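Local coordinates for protein KLLA0C04147p (Kluyveromyces lactis, PDB 5H2D) that binds ergosterol in the oxysterol-binding protein-related domain that makes up this chain, and probably transfers sterols for the full-length protein, at residues Ser137-Thr142 with Trp413-Glu418; Ser47-Met52 with Met60-Ser65; Ser95-Leu100 with Gly306-Asp311; Lys28-Leu33 with Asp358-Glu363. All coordinates share one frame; numbering follows the deposited sequence.

Interaction 1. Residues Ser137-Thr142 with Trp413-Glu418; sequences SYRFFT and WKFNGE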
loop_
_atom_site.group_PDB
_atom_site.type_symbol
_atom_site.label_atom_id
_atom_site.label_comp_id
_atom_site.label_asym_id
_atom_site.label_seq_id
_atom_site.Cartn_x
_atom_site.Cartn_y
_atom_site.Cartn_z
ATOM N N SER A 137 -6.976 -15.861 -1.016
ATOM C CA SER A 137 -7.379 -16.067 0.373
ATOM C C SER A 137 -6.982 -14.915 1.294
ATOM O O SER A 137 -6.703 -15.134 2.478
ATOM C CB SER A 137 -6.834 -17.391 0.911
ATOM O OG SER A 137 -7.438 -18.482 0.228
ATOM N N TYR A 138 -6.991 -13.664 0.812
ATOM C CA TYR A 138 -6.762 -12.553 1.725
ATOM C C TYR A 138 -7.893 -11.530 1.654
ATOM O O TYR A 138 -8.632 -11.441 0.669
ATOM C CB TYR A 138 -5.397 -11.861 1.489
ATOM C CG TYR A 138 -5.219 -11.038 0.220
ATOM C CD1 TYR A 138 -5.868 -9.821 0.058
ATOM C CD2 TYR A 138 -4.328 -11.441 -0.777
ATOM C CE1 TYR A 138 -5.676 -9.054 -1.079
ATOM C CE2 TYR A 138 -4.122 -10.675 -1.916
ATOM C CZ TYR A 138 -4.802 -9.481 -2.061
ATOM O OH TYR A 138 -4.595 -8.717 -3.190
ATOM N N ARG A 139 -8.014 -10.761 2.739
ATOM C CA ARG A 139 -8.947 -9.647 2.827
ATOM C C ARG A 139 -8.176 -8.429 3.307
ATOM O O ARG A 139 -7.380 -8.528 4.242
ATOM C CB ARG A 139 -10.128 -9.960 3.770
ATOM C CG ARG A 139 -9.759 -10.086 5.244
ATOM C CD ARG A 139 -10.957 -10.591 6.054
ATOM N NE ARG A 139 -10.744 -10.384 7.479
ATOM C CZ ARG A 139 -11.567 -10.802 8.430
ATOM N NH1 ARG A 139 -12.661 -11.490 8.111
ATOM N NH2 ARG A 139 -11.295 -10.545 9.698
ATOM N N PHE A 140 -8.412 -7.295 2.656
ATOM C CA PHE A 140 -7.809 -6.010 2.980
ATOM C C PHE A 140 -8.905 -5.035 3.373
ATOM O O PHE A 140 -9.938 -4.956 2.707
ATOM C CB PHE A 140 -7.042 -5.448 1.768
ATOM C CG PHE A 140 -6.611 -4.004 1.913
ATOM C CD1 PHE A 140 -5.363 -3.693 2.451
ATOM C CD2 PHE A 140 -7.436 -2.968 1.490
ATOM C CE1 PHE A 140 -4.963 -2.366 2.578
ATOM C CE2 PHE A 140 -7.030 -1.636 1.613
ATOM C CZ PHE A 140 -5.792 -1.350 2.150
ATOM N N PHE A 141 -8.665 -4.261 4.428
ATOM C CA PHE A 141 -9.609 -3.232 4.828
ATOM C C PHE A 141 -8.847 -2.008 5.308
ATOM O O PHE A 141 -7.800 -2.136 5.951
ATOM C CB PHE A 141 -10.545 -3.704 5.946
ATOM C CG PHE A 141 -11.545 -2.668 6.333
ATOM C CD1 PHE A 141 -12.581 -2.341 5.466
ATOM C CD2 PHE A 141 -11.422 -1.974 7.521
ATOM C CE1 PHE A 141 -13.500 -1.356 5.801
ATOM C CE2 PHE A 141 -12.340 -0.985 7.863
ATOM C CZ PHE A 141 -13.378 -0.682 6.996
ATOM N N THR A 142 -9.384 -0.825 5.012
ATOM C CA THR A 142 -8.754 0.406 5.472
ATOM C C THR A 142 -9.828 1.455 5.737
ATOM O O THR A 142 -10.871 1.483 5.071
ATOM C CB THR A 142 -7.709 0.915 4.449
ATOM O OG1 THR A 142 -7.076 2.097 4.944
ATOM C CG2 THR A 142 -8.367 1.244 3.111
ATOM N N TRP A 413 -3.193 1.596 15.104
ATOM C CA TRP A 413 -4.636 1.565 14.902
ATOM C C TRP A 413 -5.086 0.114 14.924
ATOM O O TRP A 413 -4.797 -0.647 13.997
ATOM C CB TRP A 413 -5.009 2.254 13.593
ATOM C CG TRP A 413 -4.709 3.710 13.629
ATOM C CD1 TRP A 413 -3.601 4.333 13.132
ATOM C CD2 TRP A 413 -5.516 4.732 14.214
ATOM N NE1 TRP A 413 -3.671 5.684 13.363
ATOM C CE2 TRP A 413 -4.846 5.959 14.017
ATOM C CE3 TRP A 413 -6.762 4.736 14.854
ATOM C CZ2 TRP A 413 -5.367 7.173 14.463
ATOM C CZ3 TRP A 413 -7.279 5.950 15.300
ATOM C CH2 TRP A 413 -6.579 7.145 15.106
ATOM N N LYS A 414 -5.779 -0.267 15.993
ATOM C CA LYS A 414 -6.214 -1.645 16.191
ATOM C C LYS A 414 -7.596 -1.832 15.575
ATOM O O LYS A 414 -8.572 -1.221 16.018
ATOM C CB LYS A 414 -6.226 -1.991 17.676
ATOM C CG LYS A 414 -6.509 -3.458 17.948
ATOM C CD LYS A 414 -6.443 -3.754 19.439
ATOM C CE LYS A 414 -6.501 -5.244 19.708
ATOM N NZ LYS A 414 -7.763 -5.843 19.212
ATOM N N PHE A 415 -7.669 -2.671 14.550
ATOM C CA PHE A 415 -8.944 -3.073 13.965
ATOM C C PHE A 415 -9.842 -3.656 15.049
ATOM O O PHE A 415 -9.397 -4.470 15.862
ATOM C CB PHE A 415 -8.654 -4.091 12.856
ATOM C CG PHE A 415 -9.861 -4.583 12.091
ATOM C CD1 PHE A 415 -10.587 -3.731 11.279
ATOM C CD2 PHE A 415 -10.211 -5.924 12.134
ATOM C CE1 PHE A 415 -11.677 -4.210 10.548
ATOM C CE2 PHE A 415 -11.282 -6.413 11.415
ATOM C CZ PHE A 415 -12.026 -5.555 10.620
ATOM N N ASN A 416 -11.106 -3.225 15.088
ATOM C CA ASN A 416 -11.987 -3.701 16.157
ATOM C C ASN A 416 -12.636 -5.046 15.852
ATOM O O ASN A 416 -13.383 -5.556 16.694
ATOM C CB ASN A 416 -13.057 -2.654 16.517
ATOM C CG ASN A 416 -14.044 -2.362 15.393
ATOM O OD1 ASN A 416 -14.248 -3.152 14.468
ATOM N ND2 ASN A 416 -14.672 -1.192 15.485
ATOM N N GLY A 417 -12.337 -5.649 14.705
ATOM C CA GLY A 417 -12.799 -6.989 14.382
ATOM C C GLY A 417 -14.248 -7.109 13.968
ATOM O O GLY A 417 -14.728 -8.235 13.788
ATOM N N GLU A 418 -14.955 -5.994 13.783
ATOM C CA GLU A 418 -16.393 -6.022 13.539
ATOM C C GLU A 418 -16.784 -5.894 12.075
ATOM O O GLU A 418 -17.885 -6.313 11.706
ATOM C CB GLU A 418 -17.072 -4.893 14.312
ATOM C CG GLU A 418 -16.798 -4.951 15.788
ATOM C CD GLU A 418 -18.054 -5.139 16.577
ATOM O OE1 GLU A 418 -18.880 -4.194 16.600
ATOM O OE2 GLU A 418 -18.223 -6.235 17.157
#

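Interaction 2. Residues Ser47-Met52 with Met60-Ser65; sequences SVLKSM and MTLPVS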
loop_
_atom_site.group_PDB
_atom_site.type_symbol
_atom_site.label_atom_id
_atom_site.label_comp_id
_atom_site.label_asym_id
_atom_site.label_seq_id
_atom_site.Cartn_x
_atom_site.Cartn_y
_atom_site.Cartn_z
ATOM N N SER A 47 4.848 24.792 -14.394
ATOM C CA SER A 47 3.944 25.927 -14.580
ATOM C C SER A 47 2.869 25.963 -13.508
ATOM O O SER A 47 2.390 27.048 -13.142
ATOM C CB SER A 47 3.303 25.898 -15.975
ATOM O OG SER A 47 2.196 25.010 -16.061
ATOM N N VAL A 48 2.498 24.792 -12.986
ATOM C CA VAL A 48 1.478 24.684 -11.952
ATOM C C VAL A 48 2.081 24.954 -10.582
ATOM O O VAL A 48 1.552 25.749 -9.793
ATOM C CB VAL A 48 0.830 23.285 -12.013
ATOM C CG1 VAL A 48 -0.102 23.071 -10.826
ATOM C CG2 VAL A 48 0.088 23.083 -13.326
ATOM N N LEU A 49 3.211 24.316 -10.284
ATOM C CA LEU A 49 3.752 24.339 -8.932
ATOM C C LEU A 49 4.544 25.601 -8.614
ATOM O O LEU A 49 4.783 25.866 -7.434
ATOM C CB LEU A 49 4.642 23.121 -8.685
ATOM C CG LEU A 49 3.986 21.732 -8.764
ATOM C CD1 LEU A 49 5.016 20.651 -8.482
ATOM C CD2 LEU A 49 2.811 21.630 -7.794
ATOM N N LYS A 50 4.968 26.373 -9.619
ATOM C CA LYS A 50 5.811 27.531 -9.327
ATOM C C LYS A 50 5.105 28.539 -8.429
ATOM O O LYS A 50 5.770 29.318 -7.735
ATOM C CB LYS A 50 6.257 28.214 -10.621
ATOM C CG LYS A 50 5.160 28.942 -11.373
ATOM C CD LYS A 50 5.680 29.477 -12.710
ATOM C CE LYS A 50 4.557 30.083 -13.526
ATOM N NZ LYS A 50 4.994 30.454 -14.893
ATOM N N SER A 51 3.776 28.564 -8.453
ATOM C CA SER A 51 2.988 29.501 -7.660
ATOM C C SER A 51 2.583 28.929 -6.305
ATOM O O SER A 51 1.806 29.566 -5.584
ATOM C CB SER A 51 1.737 29.935 -8.437
ATOM O OG SER A 51 0.780 28.888 -8.549
ATOM N N MET A 52 3.099 27.759 -5.932
ATOM C CA MET A 52 2.672 27.090 -4.704
ATOM C C MET A 52 3.867 26.510 -3.967
ATOM O O MET A 52 3.797 25.430 -3.372
ATOM C CB MET A 52 1.625 26.019 -5.005
ATOM C CG MET A 52 0.356 26.609 -5.599
ATOM S SD MET A 52 -0.935 25.406 -5.924
ATOM C CE MET A 52 -0.087 24.365 -7.112
ATOM N N MET A 60 -2.724 22.027 -2.069
ATOM C CA MET A 60 -2.615 22.495 -3.439
ATOM C C MET A 60 -3.891 22.218 -4.215
ATOM O O MET A 60 -4.549 21.195 -4.012
ATOM C CB MET A 60 -1.449 21.817 -4.151
ATOM C CG MET A 60 -0.084 22.275 -3.705
ATOM S SD MET A 60 1.164 21.339 -4.606
ATOM C CE MET A 60 2.673 22.012 -3.911
ATOM N N THR A 61 -4.217 23.125 -5.123
ATOM C CA THR A 61 -5.229 22.884 -6.139
ATOM C C THR A 61 -4.524 22.589 -7.454
ATOM O O THR A 61 -3.666 23.364 -7.894
ATOM C CB THR A 61 -6.167 24.083 -6.285
ATOM O OG1 THR A 61 -5.465 25.286 -5.940
ATOM C CG2 THR A 61 -7.373 23.915 -5.377
ATOM N N LEU A 62 -4.871 21.464 -8.065
ATOM C CA LEU A 62 -4.156 21.004 -9.241
ATOM C C LEU A 62 -5.127 20.779 -10.384
ATOM O O LEU A 62 -6.290 20.418 -10.163
ATOM C CB LEU A 62 -3.396 19.701 -8.946
ATOM C CG LEU A 62 -2.384 19.812 -7.806
ATOM C CD1 LEU A 62 -2.005 18.437 -7.291
ATOM C CD2 LEU A 62 -1.132 20.563 -8.262
ATOM N N PRO A 63 -4.682 20.993 -11.617
ATOM C CA PRO A 63 -5.498 20.607 -12.770
ATOM C C PRO A 63 -5.638 19.096 -12.828
ATOM O O PRO A 63 -4.858 18.348 -12.234
ATOM C CB PRO A 63 -4.700 21.135 -13.961
ATOM C CG PRO A 63 -3.277 21.089 -13.478
ATOM C CD PRO A 63 -3.338 21.450 -12.015
ATOM N N VAL A 64 -6.660 18.646 -13.559
ATOM C CA VAL A 64 -6.955 17.219 -13.596
ATOM C C VAL A 64 -5.811 16.419 -14.204
ATOM O O VAL A 64 -5.671 15.224 -13.921
ATOM C CB VAL A 64 -8.278 16.963 -14.346
ATOM C CG1 VAL A 64 -8.112 17.246 -15.828
ATOM C CG2 VAL A 64 -8.737 15.534 -14.113
ATOM N N SER A 65 -4.980 17.047 -15.039
ATOM C CA SER A 65 -3.797 16.384 -15.569
ATOM C C SER A 65 -2.882 15.859 -14.467
ATOM O O SER A 65 -2.095 14.939 -14.712
ATOM C CB SER A 65 -3.020 17.354 -16.472
ATOM O OG SER A 65 -3.825 17.756 -17.569
#

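Interaction 3. Residues Ser95-Leu100 with Gly306-Asp311; sequences STLRLL and GGPKYD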
loop_
_atom_site.group_PDB
_atom_site.type_symbol
_atom_site.label_atom_id
_atom_site.label_comp_id
_atom_site.label_asym_id
_atom_site.label_seq_id
_atom_site.Cartn_x
_atom_site.Cartn_y
_atom_site.Cartn_z
ATOM N N SER A 95 14.363 -19.008 9.106
ATOM C CA SER A 95 13.772 -17.701 9.386
ATOM C C SER A 95 14.439 -16.585 8.591
ATOM O O SER A 95 13.774 -15.604 8.234
ATOM C CB SER A 95 13.830 -17.390 10.883
ATOM O OG SER A 95 15.166 -17.272 11.346
ATOM N N THR A 96 15.746 -16.705 8.304
ATOM C CA THR A 96 16.421 -15.650 7.548
ATOM C C THR A 96 15.974 -15.629 6.093
ATOM O O THR A 96 15.988 -14.565 5.462
ATOM C CB THR A 96 17.944 -15.802 7.625
ATOM O OG1 THR A 96 18.365 -16.973 6.907
ATOM C CG2 THR A 96 18.390 -15.892 9.073
ATOM N N LEU A 97 15.589 -16.786 5.544
ATOM C CA LEU A 97 15.030 -16.848 4.198
ATOM C C LEU A 97 13.592 -16.341 4.173
ATOM O O LEU A 97 13.183 -15.691 3.202
ATOM C CB LEU A 97 15.121 -18.280 3.656
ATOM C CG LEU A 97 14.601 -18.571 2.242
ATOM C CD1 LEU A 97 15.304 -17.716 1.202
ATOM C CD2 LEU A 97 14.746 -20.052 1.891
ATOM N N ARG A 98 12.821 -16.600 5.227
ATOM C CA ARG A 98 11.539 -15.910 5.349
ATOM C C ARG A 98 11.745 -14.401 5.312
ATOM O O ARG A 98 11.018 -13.683 4.613
ATOM C CB ARG A 98 10.821 -16.329 6.631
ATOM C CG ARG A 98 10.545 -17.821 6.705
ATOM C CD ARG A 98 9.382 -18.160 7.636
ATOM N NE ARG A 98 9.710 -17.950 9.046
ATOM C CZ ARG A 98 10.319 -18.858 9.807
ATOM N NH1 ARG A 98 10.588 -18.594 11.079
ATOM N NH2 ARG A 98 10.674 -20.021 9.279
ATOM N N LEU A 99 12.743 -13.902 6.044
ATOM C CA LEU A 99 12.996 -12.465 6.066
ATOM C C LEU A 99 13.399 -11.948 4.688
ATOM O O LEU A 99 12.993 -10.855 4.289
ATOM C CB LEU A 99 14.064 -12.128 7.107
ATOM C CG LEU A 99 14.432 -10.653 7.256
ATOM C CD1 LEU A 99 13.173 -9.768 7.354
ATOM C CD2 LEU A 99 15.348 -10.399 8.446
ATOM N N LEU A 100 14.208 -12.709 3.949
ATOM C CA LEU A 100 14.572 -12.286 2.599
ATOM C C LEU A 100 13.331 -12.026 1.755
ATOM O O LEU A 100 13.230 -11.002 1.059
ATOM C CB LEU A 100 15.455 -13.344 1.935
ATOM C CG LEU A 100 15.800 -13.114 0.457
ATOM C CD1 LEU A 100 16.673 -11.869 0.287
ATOM C CD2 LEU A 100 16.462 -14.342 -0.144
ATOM N N GLY A 306 14.062 -20.866 -10.325
ATOM C CA GLY A 306 13.493 -22.084 -9.787
ATOM C C GLY A 306 13.337 -22.056 -8.282
ATOM O O GLY A 306 12.894 -23.040 -7.679
ATOM N N GLY A 307 13.694 -20.936 -7.658
ATOM C CA GLY A 307 13.533 -20.794 -6.231
ATOM C C GLY A 307 14.848 -20.573 -5.517
ATOM O O GLY A 307 15.906 -20.441 -6.142
ATOM N N PRO A 308 14.808 -20.544 -4.188
ATOM C CA PRO A 308 16.006 -20.190 -3.421
ATOM C C PRO A 308 17.109 -21.223 -3.567
ATOM O O PRO A 308 16.866 -22.415 -3.771
ATOM C CB PRO A 308 15.504 -20.135 -1.973
ATOM C CG PRO A 308 14.022 -20.076 -2.069
ATOM C CD PRO A 308 13.638 -20.769 -3.321
ATOM N N LYS A 309 18.337 -20.742 -3.443
ATOM C CA LYS A 309 19.529 -21.569 -3.544
ATOM C C LYS A 309 20.418 -21.288 -2.343
ATOM O O LYS A 309 20.612 -20.130 -1.964
ATOM C CB LYS A 309 20.300 -21.287 -4.845
ATOM C CG LYS A 309 19.517 -21.492 -6.124
ATOM C CD LYS A 309 19.127 -22.949 -6.332
ATOM C CE LYS A 309 18.499 -23.148 -7.704
ATOM N NZ LYS A 309 18.194 -24.579 -8.010
ATOM N N TYR A 310 20.959 -22.344 -1.738
ATOM C CA TYR A 310 21.835 -22.187 -0.586
ATOM C C TYR A 310 23.315 -22.292 -0.935
ATOM O O TYR A 310 24.160 -22.112 -0.052
ATOM C CB TYR A 310 21.478 -23.220 0.493
ATOM C CG TYR A 310 20.343 -22.777 1.404
ATOM C CD1 TYR A 310 19.014 -22.896 1.002
ATOM C CD2 TYR A 310 20.608 -22.233 2.654
ATOM C CE1 TYR A 310 17.976 -22.489 1.826
ATOM C CE2 TYR A 310 19.574 -21.814 3.485
ATOM C CZ TYR A 310 18.266 -21.951 3.062
ATOM O OH TYR A 310 17.230 -21.555 3.878
ATOM N N ASP A 311 23.651 -22.545 -2.195
ATOM C CA ASP A 311 25.043 -22.748 -2.584
ATOM C C ASP A 311 25.744 -21.463 -3.003
ATOM O O ASP A 311 26.912 -21.515 -3.404
ATOM C CB ASP A 311 25.136 -23.785 -3.711
ATOM C CG ASP A 311 24.359 -23.388 -4.956
ATOM O OD1 ASP A 311 23.920 -22.220 -5.062
ATOM O OD2 ASP A 311 24.193 -24.252 -5.849
#

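Interaction 4. Residues Lys28-Leu33 with Asp358-Glu363; sequences KLRQRL and DQRAME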
loop_
_atom_site.group_PDB
_atom_site.type_symbol
_atom_site.label_atom_id
_atom_site.label_comp_id
_atom_site.label_asym_id
_atom_site.label_seq_id
_atom_site.Cartn_x
_atom_site.Cartn_y
_atom_site.Cartn_z
ATOM N N LYS A 28 -15.543 -11.618 -11.962
ATOM C CA LYS A 28 -14.183 -11.604 -12.479
ATOM C C LYS A 28 -13.564 -10.217 -12.298
ATOM O O LYS A 28 -14.236 -9.195 -12.464
ATOM C CB LYS A 28 -14.215 -12.013 -13.954
ATOM C CG LYS A 28 -12.976 -11.758 -14.778
ATOM C CD LYS A 28 -13.217 -12.280 -16.192
ATOM C CE LYS A 28 -12.626 -11.373 -17.252
ATOM N NZ LYS A 28 -11.185 -11.648 -17.476
ATOM N N LEU A 29 -12.283 -10.190 -11.932
ATOM C CA LEU A 29 -11.587 -8.922 -11.727
ATOM C C LEU A 29 -11.770 -7.995 -12.923
ATOM O O LEU A 29 -11.707 -8.419 -14.079
ATOM C CB LEU A 29 -10.094 -9.168 -11.501
ATOM C CG LEU A 29 -9.705 -9.949 -10.251
ATOM C CD1 LEU A 29 -8.220 -10.225 -10.236
ATOM C CD2 LEU A 29 -10.111 -9.176 -9.004
ATOM N N ARG A 30 -11.960 -6.706 -12.647
ATOM C CA ARG A 30 -12.047 -5.737 -13.726
ATOM C C ARG A 30 -10.743 -5.676 -14.520
ATOM O O ARG A 30 -9.647 -5.578 -13.948
ATOM C CB ARG A 30 -12.387 -4.351 -13.167
ATOM C CG ARG A 30 -12.513 -3.287 -14.254
ATOM C CD ARG A 30 -13.181 -2.040 -13.727
ATOM N NE ARG A 30 -12.290 -1.248 -12.871
ATOM C CZ ARG A 30 -12.567 -0.002 -12.515
ATOM N NH1 ARG A 30 -13.693 0.569 -12.946
ATOM N NH2 ARG A 30 -11.712 0.681 -11.753
ATOM N N GLN A 31 -10.871 -5.718 -15.851
ATOM C CA GLN A 31 -9.732 -5.823 -16.757
ATOM C C GLN A 31 -9.372 -4.518 -17.443
ATOM O O GLN A 31 -8.254 -4.396 -17.956
ATOM C CB GLN A 31 -10.005 -6.864 -17.850
ATOM C CG GLN A 31 -10.325 -8.238 -17.326
ATOM C CD GLN A 31 -9.115 -8.935 -16.746
ATOM O OE1 GLN A 31 -8.089 -9.093 -17.417
ATOM N NE2 GLN A 31 -9.221 -9.353 -15.486
ATOM N N ARG A 32 -10.295 -3.571 -17.506
ATOM C CA ARG A 32 -10.034 -2.301 -18.165
ATOM C C ARG A 32 -11.044 -1.292 -17.652
ATOM O O ARG A 32 -11.986 -1.633 -16.930
ATOM C CB ARG A 32 -10.115 -2.436 -19.688
ATOM C CG ARG A 32 -11.468 -2.911 -20.195
ATOM C CD ARG A 32 -11.655 -2.544 -21.668
ATOM N NE ARG A 32 -11.762 -1.095 -21.856
ATOM C CZ ARG A 32 -11.643 -0.474 -23.026
ATOM N NH1 ARG A 32 -11.403 -1.168 -24.131
ATOM N NH2 ARG A 32 -11.753 0.847 -23.089
ATOM N N LEU A 33 -10.812 -0.035 -18.011
ATOM C CA LEU A 33 -11.731 1.052 -17.722
ATOM C C LEU A 33 -12.619 1.311 -18.929
ATOM O O LEU A 33 -12.290 0.952 -20.059
ATOM C CB LEU A 33 -10.973 2.329 -17.363
ATOM C CG LEU A 33 -9.970 2.200 -16.220
ATOM C CD1 LEU A 33 -9.314 3.550 -15.972
ATOM C CD2 LEU A 33 -10.673 1.679 -14.977
ATOM N N ASP A 358 -17.180 11.856 -6.888
ATOM C CA ASP A 358 -16.229 12.663 -7.652
ATOM C C ASP A 358 -15.138 11.786 -8.249
ATOM O O ASP A 358 -14.764 11.943 -9.421
ATOM C CB ASP A 358 -15.629 13.798 -6.801
ATOM C CG ASP A 358 -15.119 13.351 -5.439
ATOM O OD1 ASP A 358 -15.442 12.241 -4.962
ATOM O OD2 ASP A 358 -14.405 14.172 -4.819
ATOM N N GLN A 359 -14.631 10.842 -7.463
ATOM C CA GLN A 359 -13.627 9.923 -7.977
ATOM C C GLN A 359 -14.190 9.057 -9.103
ATOM O O GLN A 359 -13.486 8.772 -10.076
ATOM C CB GLN A 359 -13.091 9.064 -6.832
ATOM C CG GLN A 359 -11.955 8.167 -7.251
ATOM C CD GLN A 359 -11.388 7.400 -6.088
ATOM O OE1 GLN A 359 -11.318 7.903 -4.966
ATOM N NE2 GLN A 359 -10.982 6.165 -6.348
ATOM N N ARG A 360 -15.448 8.620 -8.986
ATOM C CA ARG A 360 -16.060 7.832 -10.057
ATOM C C ARG A 360 -16.171 8.645 -11.340
ATOM O O ARG A 360 -15.864 8.146 -12.431
ATOM C CB ARG A 360 -17.440 7.335 -9.628
ATOM C CG ARG A 360 -18.231 6.622 -10.739
ATOM C CD ARG A 360 -17.593 5.292 -11.149
ATOM N NE ARG A 360 -17.358 4.470 -9.969
ATOM C CZ ARG A 360 -16.351 3.614 -9.843
ATOM N NH1 ARG A 360 -15.496 3.438 -10.839
ATOM N NH2 ARG A 360 -16.194 2.948 -8.709
ATOM N N ALA A 361 -16.635 9.891 -11.230
ATOM C CA ALA A 361 -16.724 10.749 -12.407
ATOM C C ALA A 361 -15.365 10.906 -13.067
ATOM O O ALA A 361 -15.246 10.814 -14.296
ATOM C CB ALA A 361 -17.291 12.115 -12.028
ATOM N N MET A 362 -14.320 11.133 -12.269
ATOM C CA MET A 362 -13.003 11.336 -12.859
ATOM C C MET A 362 -12.542 10.080 -13.581
ATOM O O MET A 362 -11.984 10.158 -14.683
ATOM C CB MET A 362 -11.982 11.735 -11.799
ATOM C CG MET A 362 -10.638 12.047 -12.428
ATOM S SD MET A 362 -9.362 12.401 -11.207
ATOM C CE MET A 362 -9.897 14.003 -10.618
ATOM N N GLU A 363 -12.790 8.911 -12.988
ATOM C CA GLU A 363 -12.372 7.671 -13.628
ATOM C C GLU A 363 -13.030 7.502 -14.985
ATOM O O GLU A 363 -12.440 6.905 -15.897
ATOM C CB GLU A 363 -12.703 6.480 -12.732
ATOM C CG GLU A 363 -12.048 5.189 -13.187
ATOM C CD GLU A 363 -12.617 3.975 -12.486
ATOM O OE1 GLU A 363 -13.550 3.350 -13.040
ATOM O OE2 GLU A 363 -12.136 3.639 -11.379
#

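Interaction 1. Residues Ser137-Thr142 with Trp413-Glu418
F415 meets F141 and, more loosely, R139; no hydrogen bond joins the two segments. Strand 411-415 runs through W413 and K414 to F415, its last residue and the one in this segment that makes the contact. Both phenylalanines have CG anti to the backbone N (chi1 -178° in each). This swings the rings into the gap between backbones whose nearest CA atoms, of F141 and F415, are 9.2 Å apart. F415 CE1 lies 3.8 Å from F141 CD2. The two side chains cross at about a right angle. Their ring planes are inclined at 56° and the centroids stand 6.0 Å apart, so the meeting is oblique. On its CE2 side F415 comes within 4.5 Å of R139 NH2, a loose approach. N416 then turns the chain: its OD1 accepts from E418 N at 3.0 Å, which makes an Asx turn. Within that turn G417 N sits over one face of the F415 ring, toward the rim. R139 finds its polar partners elsewhere, in S21, E19 and E157. The ring of F141 also stacks on Y419 and takes W399 edge-to-face, while F415 stacks on W155. The contact thus joins the late hairpin of strands 400-404 and 411-415 to strand 138-146 of the curled antiparallel beta core, with strand 151-157 alongside and helix 419-424 following directly.

Interaction 2. Residues Ser47-Met52 with Met60-Ser65
M52 and M60 pack together; beside them V48 meets L62 and P63, and L49 meets M60 and L62. All the contacts across the segments are van der Waals. The two methionines differ in shape. M60 is extended beyond CG (chi3 -179°), which carries its CE to 3.6 Å from the backbone O of M52. M52 is bent at its last torsion (chi3 -61°). The bend turns its CE back over M60 and L62, and CE ends 3.8 Å from T61 O. M52 SD lies 3.9 Å from M60 CG. L49 points its CB past the other segment, but its CD2 reaches in and crosses M60 at about a right angle, 3.6 Å from M60 SD. V48 uses both methyls. V48 CG1 touches L62 CD2 at 3.7 Å. V48 CG1 and CG2 both point at the CD and CG atoms of P63, with V48 CG1 3.8 Å from P63 CD. L62 CD2 is shared by V48 CG1, L49 CD2 and the M52 methyl. L62 also lines the ergosterol pocket and touches the sterol. The place in the chain is consistent with the N-terminal lid of Osh proteins. A type I turn spans L49 to M52, after the start of helix 45-49, and is closed by M52 N to L49 O. The segment 60-65 runs on toward strand 67-68, and L49 and M60 rest on F173 of strand 161-173 and F178 of strand 178-190.

Interaction 3. Residues Ser95-Leu100 with Gly306-Asp311
L97 and P308 are the closest backbone pair, with CA atoms 8.4 Å apart, where the first turns of helix 95-108 face an irregular loop. L97 carries the contact from the helix side. Its CG is anti to the backbone N (chi1 -179°), and this extends the isobutyl group toward the loop. CD2 fits between two partners. L97 CD2 lies 3.9 Å from P308 CB, and the two side chains cross at about a right angle. L97 CD2 lies 3.5 Å from Y310 OH, an apolar methyl beside the phenol end of an obliquely placed ring. The loop links strands 276-281 and 314-319, which are antiparallel neighbours in the beta core of the domain, so the contact joins the start of the helix to the loop leading into strand 314-319. The Y310 hydroxyl bonds to D94, just before the helix, and the ring meets W267 edge-to-face. L97 and P308 both also touch F92. L97 CD1 adds a further contact, 4.0 Å from P308 CB.

Interaction 4. Residues Lys28-Leu33 with Asp358-Glu363
R30 and E363 approach from opposite directions, each with CG anti to its own backbone N (chi1 -179° for R30). R30 then bends at chi3, while E363 stays extended beyond CG. The result is an end-on, two-pronged salt bridge within a network that also includes R360. It ties the loop between helices 7-18 and 45-49 to helix 357-363. R30 NH1 gives to E363 OE1 at 2.8 Å, and R30 NH2 gives to E363 OE2 at 3.0 Å with a straighter bond (166°). The two flat groups are not coplanar: their planes are 60° apart, and NH2 meets OE2 from above the carboxylate plane. R360, one turn earlier, forms a second salt bridge, its NH1 2.9 Å from E363 OE1. The carboxylate therefore draws both arginines, and N338 also bonds to OE2. R30 NE is held by the backbone O of V335. Such pairing would probably stabilise the charged form of E363. L33 closes one side: its CD2 lies over the centre of the R30 guanidinium and 3.8 Å from E363 OE1.

From the N terminus, interaction 4 opens first, at 28-33. Interaction 2 follows and closes a short loop between 47-52 and 60-65. Interaction 3 opens at 95-100 and interaction 1 at 137-142. Interaction 3 closes at 306-311, interaction 4 at 358-363 and interaction 1 at 413-418. Interactions 2 and 3 thus lie within the span of interaction 4, while interaction 1 crosses both 3 and 4. Interactions 2 and 4 touch, V64 CG2 to M362 CE at 4.0 Å. Interactions 2 and 3 are farthest apart, with centres about 46 Å apart. Interaction 1 ties the late hairpin to strand 138-146, interaction 3 helix 95-108 to an inter-strand loop, interaction 4 an N-terminal loop to helix 357-363; interaction 2 is local.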